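Local coordinates for protein Sodium/sialic acid symporter SiaT (Proteus mirabilis, PDB 5NV9) that uses the sodium gradient to drive uptake of the sialic acid N-acetylneuraminic acid into the bacterial cell, at residues Tyr111-Phe116 / Ala483-Ser487; Arg115-Ser120 / Ala431-Val437; Gln255-Arg260 / Asn349-Cys354. One frame throughout, in Å; residues are numbered along the deposited sequence.

Interaction 1 (Tyr111-Phe116 / Ala483-Ser487)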
# COMPACT_ATOMS: atom_id res chain seq x y z
N TYR A 111 6.46 19.61 2.48
CA TYR A 111 5.99 20.43 1.37
C TYR A 111 4.80 21.36 1.81
O TYR A 111 4.76 22.53 1.43
CB TYR A 111 5.58 19.58 0.15
CG TYR A 111 4.78 20.35 -0.84
CD1 TYR A 111 5.41 21.19 -1.73
CD2 TYR A 111 3.35 20.29 -0.84
CE1 TYR A 111 4.67 21.97 -2.62
CE2 TYR A 111 2.61 21.06 -1.70
CZ TYR A 111 3.26 21.90 -2.59
OH TYR A 111 2.54 22.65 -3.50
N LEU A 112 3.86 20.79 2.60
CA LEU A 112 2.67 21.51 3.02
C LEU A 112 2.98 22.70 3.94
O LEU A 112 2.28 23.71 3.85
CB LEU A 112 1.64 20.59 3.68
CG LEU A 112 1.03 19.44 2.83
CD1 LEU A 112 0.11 18.58 3.67
CD2 LEU A 112 0.33 19.93 1.57
N GLU A 113 4.01 22.60 4.77
CA GLU A 113 4.43 23.74 5.54
C GLU A 113 5.10 24.74 4.62
O GLU A 113 4.80 25.93 4.71
CB GLU A 113 5.33 23.39 6.72
CG GLU A 113 5.88 24.63 7.41
CD GLU A 113 6.24 24.44 8.87
OE1 GLU A 113 6.46 23.30 9.34
OE2 GLU A 113 6.26 25.47 9.57
N ALA A 114 5.98 24.30 3.74
CA ALA A 114 6.58 25.22 2.77
C ALA A 114 5.58 25.97 1.88
O ALA A 114 5.79 27.11 1.57
CB ALA A 114 7.58 24.49 1.89
N ARG A 115 4.50 25.30 1.46
CA ARG A 115 3.50 25.86 0.55
C ARG A 115 2.45 26.66 1.30
O ARG A 115 1.98 27.69 0.79
CB ARG A 115 2.81 24.69 -0.21
CG ARG A 115 1.67 25.08 -1.11
CD ARG A 115 2.16 26.05 -2.20
NE ARG A 115 1.07 26.43 -3.06
CZ ARG A 115 0.22 27.41 -2.79
NH1 ARG A 115 0.37 28.13 -1.70
NH2 ARG A 115 -0.78 27.66 -3.63
N PHE A 116 2.06 26.15 2.48
CA PHE A 116 0.99 26.65 3.29
C PHE A 116 1.48 27.02 4.69
O PHE A 116 2.24 28.03 4.87
CB PHE A 116 -0.16 25.61 3.35
CG PHE A 116 -0.84 25.38 2.01
CD1 PHE A 116 -1.27 26.45 1.25
CD2 PHE A 116 -1.08 24.08 1.54
CE1 PHE A 116 -1.90 26.25 0.02
CE2 PHE A 116 -1.73 23.88 0.34
CZ PHE A 116 -2.12 24.96 -0.44
N ALA A 483 -0.90 34.27 -1.23
CA ALA A 483 -0.22 32.95 -1.15
C ALA A 483 1.28 33.08 -1.02
O ALA A 483 1.83 34.02 -1.58
CB ALA A 483 -0.52 32.16 -2.37
N LYS A 484 1.94 32.14 -0.32
CA LYS A 484 3.37 32.09 -0.34
C LYS A 484 3.82 31.72 -1.73
O LYS A 484 3.13 31.00 -2.45
CB LYS A 484 3.93 31.14 0.71
CG LYS A 484 3.59 31.59 2.12
CD LYS A 484 4.51 30.98 3.14
CE LYS A 484 4.30 29.50 3.25
NZ LYS A 484 4.63 29.10 4.64
N GLN A 485 4.95 32.28 -2.11
CA GLN A 485 5.41 32.22 -3.49
C GLN A 485 5.92 30.78 -3.86
O GLN A 485 5.36 30.16 -4.76
CB GLN A 485 6.45 33.36 -3.71
CG GLN A 485 7.45 33.19 -4.85
CD GLN A 485 6.81 32.98 -6.19
OE1 GLN A 485 5.58 33.08 -6.33
NE2 GLN A 485 7.63 32.73 -7.20
N LEU A 486 6.94 30.27 -3.17
CA LEU A 486 7.57 28.94 -3.43
C LEU A 486 8.02 28.67 -4.90
O LEU A 486 7.40 27.92 -5.62
CB LEU A 486 6.67 27.80 -2.90
CG LEU A 486 7.42 26.49 -2.56
CD1 LEU A 486 8.49 26.75 -1.50
CD2 LEU A 486 6.49 25.37 -2.09
N SER A 487 9.15 29.24 -5.33
CA SER A 487 9.55 29.18 -6.73
C SER A 487 10.55 28.08 -7.09
O SER A 487 11.74 28.23 -6.84
CB SER A 487 10.14 30.52 -7.15
OG SER A 487 11.15 30.93 -6.27
O HOH W 1 0.49 29.99 1.00
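The C-terminal end of the cytoplasmic helix 110-115 is met by the C-terminal tail of the protein, with Lys484 and Leu486 making most of the contact. The ammonium group of Lys484 reaches the carbonyl of Glu113 in the last turn of the helix and that of Phe116 just after it. Its NZ donates to Phe116 O at 2.6 Å and to Glu113 O at 3.2 Å. The Glu113 carbonyl points almost straight at NZ (C=O...N angle 168°), whereas the approach to Phe116 O is tilted from the carbonyl plane. The lysine chain bends at chi3 (-68°), which carries CE past the backbone to within 3.3 Å of Ala114 O. A positive charge at this place probably suits the negative end of the helix dipole. A water also bridges the two backbones. It donates to Arg115 O at 2.7 Å and accepts from Lys484 N at 2.9 Å. Leu486 supplies the apolar half. Its CD2 reaches Tyr111 CE1 at 3.9 Å, coming obliquely to the ring, and also rests near Arg115 CA. The other branch, CD1, meets Ala114 CB at 4.2 Å. Arg115 CB lies over one face of the same tyrosine ring, offset toward its rim. The tail has no regular secondary structure here and runs beside the short helix on the cytoplasmic side of the membrane. The helix also packs on helix 415-427, through Tyr111 on Ile426 and Leu112 on Leu421. Leu112 also touches Ala124 of helix 118-151.

Interaction 2 (Arg115-Ser120 / Ala431-Val437)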
# COMPACT_ATOMS: atom_id res chain seq x y z
N ARG A 115 4.50 25.30 1.46
CA ARG A 115 3.50 25.86 0.55
C ARG A 115 2.45 26.66 1.30
O ARG A 115 1.98 27.69 0.79
CB ARG A 115 2.81 24.69 -0.21
CG ARG A 115 1.67 25.08 -1.11
CD ARG A 115 2.16 26.05 -2.20
NE ARG A 115 1.07 26.43 -3.06
CZ ARG A 115 0.22 27.41 -2.79
NH1 ARG A 115 0.37 28.13 -1.70
NH2 ARG A 115 -0.78 27.66 -3.63
N PHE A 116 2.06 26.15 2.48
CA PHE A 116 0.99 26.65 3.29
C PHE A 116 1.48 27.02 4.69
O PHE A 116 2.24 28.03 4.87
CB PHE A 116 -0.16 25.61 3.35
CG PHE A 116 -0.84 25.38 2.01
CD1 PHE A 116 -1.27 26.45 1.25
CD2 PHE A 116 -1.08 24.08 1.54
CE1 PHE A 116 -1.90 26.25 0.02
CE2 PHE A 116 -1.73 23.88 0.34
CZ PHE A 116 -2.12 24.96 -0.44
N ASP A 117 1.14 26.24 5.69
CA ASP A 117 1.83 26.44 6.99
C ASP A 117 1.84 25.11 7.78
O ASP A 117 1.48 24.07 7.22
CB ASP A 117 1.19 27.59 7.76
CG ASP A 117 -0.21 27.30 8.20
OD1 ASP A 117 -0.67 26.16 8.02
OD2 ASP A 117 -0.86 28.21 8.75
N VAL A 118 2.24 25.17 9.05
CA VAL A 118 2.37 24.01 9.87
C VAL A 118 1.05 23.29 10.15
O VAL A 118 1.07 22.10 10.45
CB VAL A 118 3.13 24.37 11.18
CG1 VAL A 118 2.25 25.12 12.17
CG2 VAL A 118 3.74 23.14 11.81
N ARG A 119 -0.09 23.95 10.03
CA ARG A 119 -1.36 23.29 10.34
C ARG A 119 -1.70 22.24 9.28
O ARG A 119 -2.27 21.19 9.57
CB ARG A 119 -2.52 24.33 10.54
CG ARG A 119 -2.33 25.33 11.70
CD ARG A 119 -3.36 26.47 11.68
NE ARG A 119 -3.13 27.32 10.51
CZ ARG A 119 -3.92 28.30 10.08
NH1 ARG A 119 -5.02 28.61 10.74
NH2 ARG A 119 -3.58 28.99 9.00
N SER A 120 -1.37 22.52 8.03
CA SER A 120 -1.67 21.61 6.99
C SER A 120 -0.67 20.47 7.08
O SER A 120 -1.03 19.33 6.78
CB SER A 120 -1.51 22.28 5.62
OG SER A 120 -2.62 23.09 5.28
N ALA A 431 -4.07 29.66 -3.71
CA ALA A 431 -4.44 29.06 -2.48
C ALA A 431 -3.40 29.45 -1.47
O ALA A 431 -2.23 29.61 -1.83
CB ALA A 431 -4.52 27.54 -2.62
N ASN A 432 -3.81 29.55 -0.19
CA ASN A 432 -2.93 30.02 0.84
C ASN A 432 -3.22 29.26 2.12
O ASN A 432 -4.12 28.41 2.15
CB ASN A 432 -3.09 31.59 0.99
CG ASN A 432 -4.55 32.02 1.10
OD1 ASN A 432 -5.29 31.46 1.90
ND2 ASN A 432 -4.97 33.05 0.31
N ALA A 433 -2.46 29.54 3.17
CA ALA A 433 -2.59 28.82 4.42
C ALA A 433 -3.97 28.78 4.99
O ALA A 433 -4.50 27.76 5.48
CB ALA A 433 -1.65 29.41 5.42
N GLY A 434 -4.62 29.93 4.98
CA GLY A 434 -5.94 29.98 5.51
C GLY A 434 -6.95 29.26 4.66
O GLY A 434 -7.78 28.58 5.18
N SER A 435 -6.89 29.41 3.35
CA SER A 435 -7.84 28.77 2.50
C SER A 435 -7.67 27.23 2.49
O SER A 435 -8.63 26.48 2.34
CB SER A 435 -7.79 29.40 1.10
OG SER A 435 -6.89 28.75 0.22
N ALA A 436 -6.44 26.77 2.65
CA ALA A 436 -6.18 25.35 2.86
C ALA A 436 -6.90 24.86 4.17
O ALA A 436 -7.57 23.81 4.13
CB ALA A 436 -4.67 25.05 2.87
N VAL A 437 -6.81 25.62 5.27
CA VAL A 437 -7.49 25.26 6.51
C VAL A 437 -9.01 25.21 6.35
O VAL A 437 -9.61 24.26 6.79
CB VAL A 437 -7.06 26.14 7.70
CG1 VAL A 437 -7.97 25.91 8.91
CG2 VAL A 437 -5.63 25.80 8.09
O HOH W 2 -2.34 25.70 6.00
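Arg115 holds the backbone of Ala431 with the two terminal nitrogens of its guanidinium, end-on. NH1 and NH2 each donate to Ala431 O at 3.0 Å. The oxygen lies near the guanidinium plane, yet both nitrogens reach it from above the same face of the carbonyl plane. Arg115 NE is satisfied by Gly425 O, so all three guanidinium nitrogens have a carbonyl partner. The Phe116 ring sits between two aliphatic groups. Ala436 CB lies 3.8 Å from its centroid in a CH-pi contact almost on the ring normal, and Arg115 CG covers the opposite face. Asp117 uses both carboxylate oxygens. Its chi1 of 67° sets the carboxylate between its own backbone N and carbonyl carbon, where OD1 can accept from Arg119 N as the N-cap of helix 118-151. OD2 takes NE and NH2 of Arg119 on its syn side, in a salt bridge of 2.8 Å from NH2. These bonds fix the rotation of the guanidinium, and Val437 CG2 sits over its centre, 3.6 Å from CZ. A water joins the two helix starts. It donates to Asp117 OD1 at 2.7 Å and to Ala433 O, and accepts from Ser120 OG. On the other segment Ser435 N donates to Asn432 OD1 at 3.0 Å, and Asn432 N returns a bond to Ser435 OG. Asn432 ND2 goes on to Ala477 O, and Ser435 OG to Gly473 O. Two helix N-termini thus meet at the cytoplasmic ends of transmembrane helices 118-151 and 433-452, one capped by an aspartate and the other closed by a capping box.

Interaction 3 (Gln255-Arg260 / Asn349-Cys354)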
# COMPACT_ATOMS: atom_id res chain seq x y z
N GLN A 255 3.40 9.01 2.35
CA GLN A 255 4.82 8.97 2.64
C GLN A 255 5.51 7.66 2.26
O GLN A 255 6.70 7.68 1.94
CB GLN A 255 5.03 9.27 4.13
CG GLN A 255 6.49 9.14 4.61
CD GLN A 255 7.47 10.17 4.04
OE1 GLN A 255 7.11 11.05 3.24
NE2 GLN A 255 8.75 9.99 4.37
N ASP A 256 4.81 6.51 2.34
CA ASP A 256 5.46 5.21 2.02
C ASP A 256 5.95 5.14 0.55
O ASP A 256 7.00 4.57 0.29
CB ASP A 256 4.59 4.00 2.41
CG ASP A 256 3.23 3.99 1.73
OD1 ASP A 256 2.63 5.08 1.37
OD2 ASP A 256 2.73 2.85 1.58
N VAL A 257 5.21 5.75 -0.38
CA VAL A 257 5.63 5.83 -1.76
C VAL A 257 6.56 7.05 -2.04
O VAL A 257 7.67 6.91 -2.61
CB VAL A 257 4.41 5.79 -2.67
CG1 VAL A 257 4.79 6.17 -4.10
CG2 VAL A 257 3.83 4.39 -2.66
N VAL A 258 6.16 8.21 -1.56
CA VAL A 258 6.85 9.45 -1.82
C VAL A 258 8.28 9.39 -1.34
O VAL A 258 9.19 9.92 -1.96
CB VAL A 258 6.12 10.69 -1.17
CG1 VAL A 258 6.97 11.92 -1.36
CG2 VAL A 258 4.79 10.95 -1.83
N GLN A 259 8.50 8.73 -0.22
CA GLN A 259 9.87 8.47 0.25
C GLN A 259 10.80 7.83 -0.78
O GLN A 259 12.01 8.12 -0.81
CB GLN A 259 9.80 7.58 1.49
CG GLN A 259 10.82 7.92 2.56
CD GLN A 259 10.75 6.92 3.69
OE1 GLN A 259 9.65 6.41 3.97
NE2 GLN A 259 11.91 6.60 4.32
N ARG A 260 10.27 6.95 -1.63
CA ARG A 260 11.11 6.34 -2.68
C ARG A 260 11.53 7.30 -3.77
O ARG A 260 12.45 7.00 -4.51
CB ARG A 260 10.41 5.14 -3.34
CG ARG A 260 10.60 3.84 -2.62
CD ARG A 260 9.64 3.66 -1.48
NE ARG A 260 9.97 2.45 -0.70
CZ ARG A 260 9.81 2.33 0.62
NH1 ARG A 260 9.30 3.32 1.33
NH2 ARG A 260 10.20 1.23 1.22
N ASN A 349 8.77 2.14 8.61
CA ASN A 349 9.79 3.14 8.34
C ASN A 349 9.22 4.53 8.00
O ASN A 349 9.75 5.55 8.46
CB ASN A 349 10.73 2.68 7.25
CG ASN A 349 11.86 3.68 7.02
OD1 ASN A 349 11.71 4.55 6.20
ND2 ASN A 349 13.01 3.48 7.66
N SER A 350 8.14 4.58 7.22
CA SER A 350 7.53 5.87 6.85
C SER A 350 6.91 6.51 8.00
O SER A 350 6.90 7.74 8.08
CB SER A 350 6.54 5.71 5.73
OG SER A 350 7.27 5.31 4.57
N ILE A 351 6.25 5.71 8.84
CA ILE A 351 5.69 6.23 10.11
C ILE A 351 6.77 6.88 10.92
O ILE A 351 6.62 8.04 11.37
CB ILE A 351 4.99 5.18 10.94
CG1 ILE A 351 3.67 4.83 10.31
CG2 ILE A 351 4.72 5.70 12.36
CD1 ILE A 351 3.13 3.46 10.73
N SER A 352 7.86 6.19 11.12
CA SER A 352 9.02 6.79 11.83
C SER A 352 9.63 7.96 11.12
O SER A 352 10.04 8.87 11.80
CB SER A 352 10.08 5.78 12.13
OG SER A 352 11.16 6.37 12.83
N SER A 353 9.68 8.02 9.77
CA SER A 353 10.21 9.19 9.11
C SER A 353 9.33 10.48 9.39
O SER A 353 9.86 11.58 9.61
CB SER A 353 10.36 8.97 7.59
OG SER A 353 9.07 8.98 6.94
N CYS A 354 8.00 10.32 9.29
CA CYS A 354 7.04 11.37 9.61
C CYS A 354 7.16 11.79 11.05
O CYS A 354 7.19 13.00 11.36
CB CYS A 354 5.62 10.86 9.33
SG CYS A 354 5.26 10.69 7.56
O HOH W 3 9.37 3.02 4.32
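Gln255 and Gln259 meet Asn349, Ser350 and Ser353 in a fully buried, mostly polar contact. It joins the short helix 255-258 and the residues after it to helix 328-361, which carries ligands of both sodium sites nearer its start. Gln259 NE2 donates to Asn349 OD1 at 2.8 Å. This bond is nearly straight (N-H...O 170°), and the two amide planes lie only 14° apart. The other end of the same amide, Gln259 OE1, is 2.7 Å from Ser350 OG. That hydroxyl also has Ser346 O as a partner, so its proton is not settled. One turn further along helix 328-361, Ser353 OG accepts from Gln255 NE2 at 2.8 Å, with the hydroxyl tilted from the amide plane. Ser353 OG in turn donates to Ser350 O. With Gln255 CG anti to the backbone N (chi1 175°), CG lies against Cys354 SG at 3.6 Å; the bend at chi2 then turns the amide to Ser353. Gln255 also bonds to Ala108 N and Thr106 O, and Gln259 NE2 to Phe39 O. At the sodium side of the contact, Arg260 NH1 donates to a water at 3.0 Å, NE donates to Ser53 OG, and NH2 makes a weak bond to Asp182, a ligand of the sodium ion about 4 Å from the arginine side chain. In this buried site the amides and hydroxyls have their polar atoms met by each other and by nearby backbone carbonyls and amides. Directional bonds, more than apolar packing, therefore join the two segments.

In the fold
From the N terminus, the chain first reaches 111-116 and 115-120, which overlap at Arg115 and Phe116. These two residues serve interactions 1 and 2 together. Interaction 2 closes a loop with 431-437, and interaction 1 a longer one with the C-terminal tail at 483-487. Interaction 3, between 255-260 and 349-354, is nested inside both loops. Interactions 1 and 2 touch, with centres 8 Å apart, and tie the link between helices 110-115 and 118-151 to helix 433-452 and the tail at the cytoplasmic periphery. Interaction 3 is separate, its centre about 21 Å from that of interaction 1, and belongs to the interior of the LeuT fold near the sodium sites.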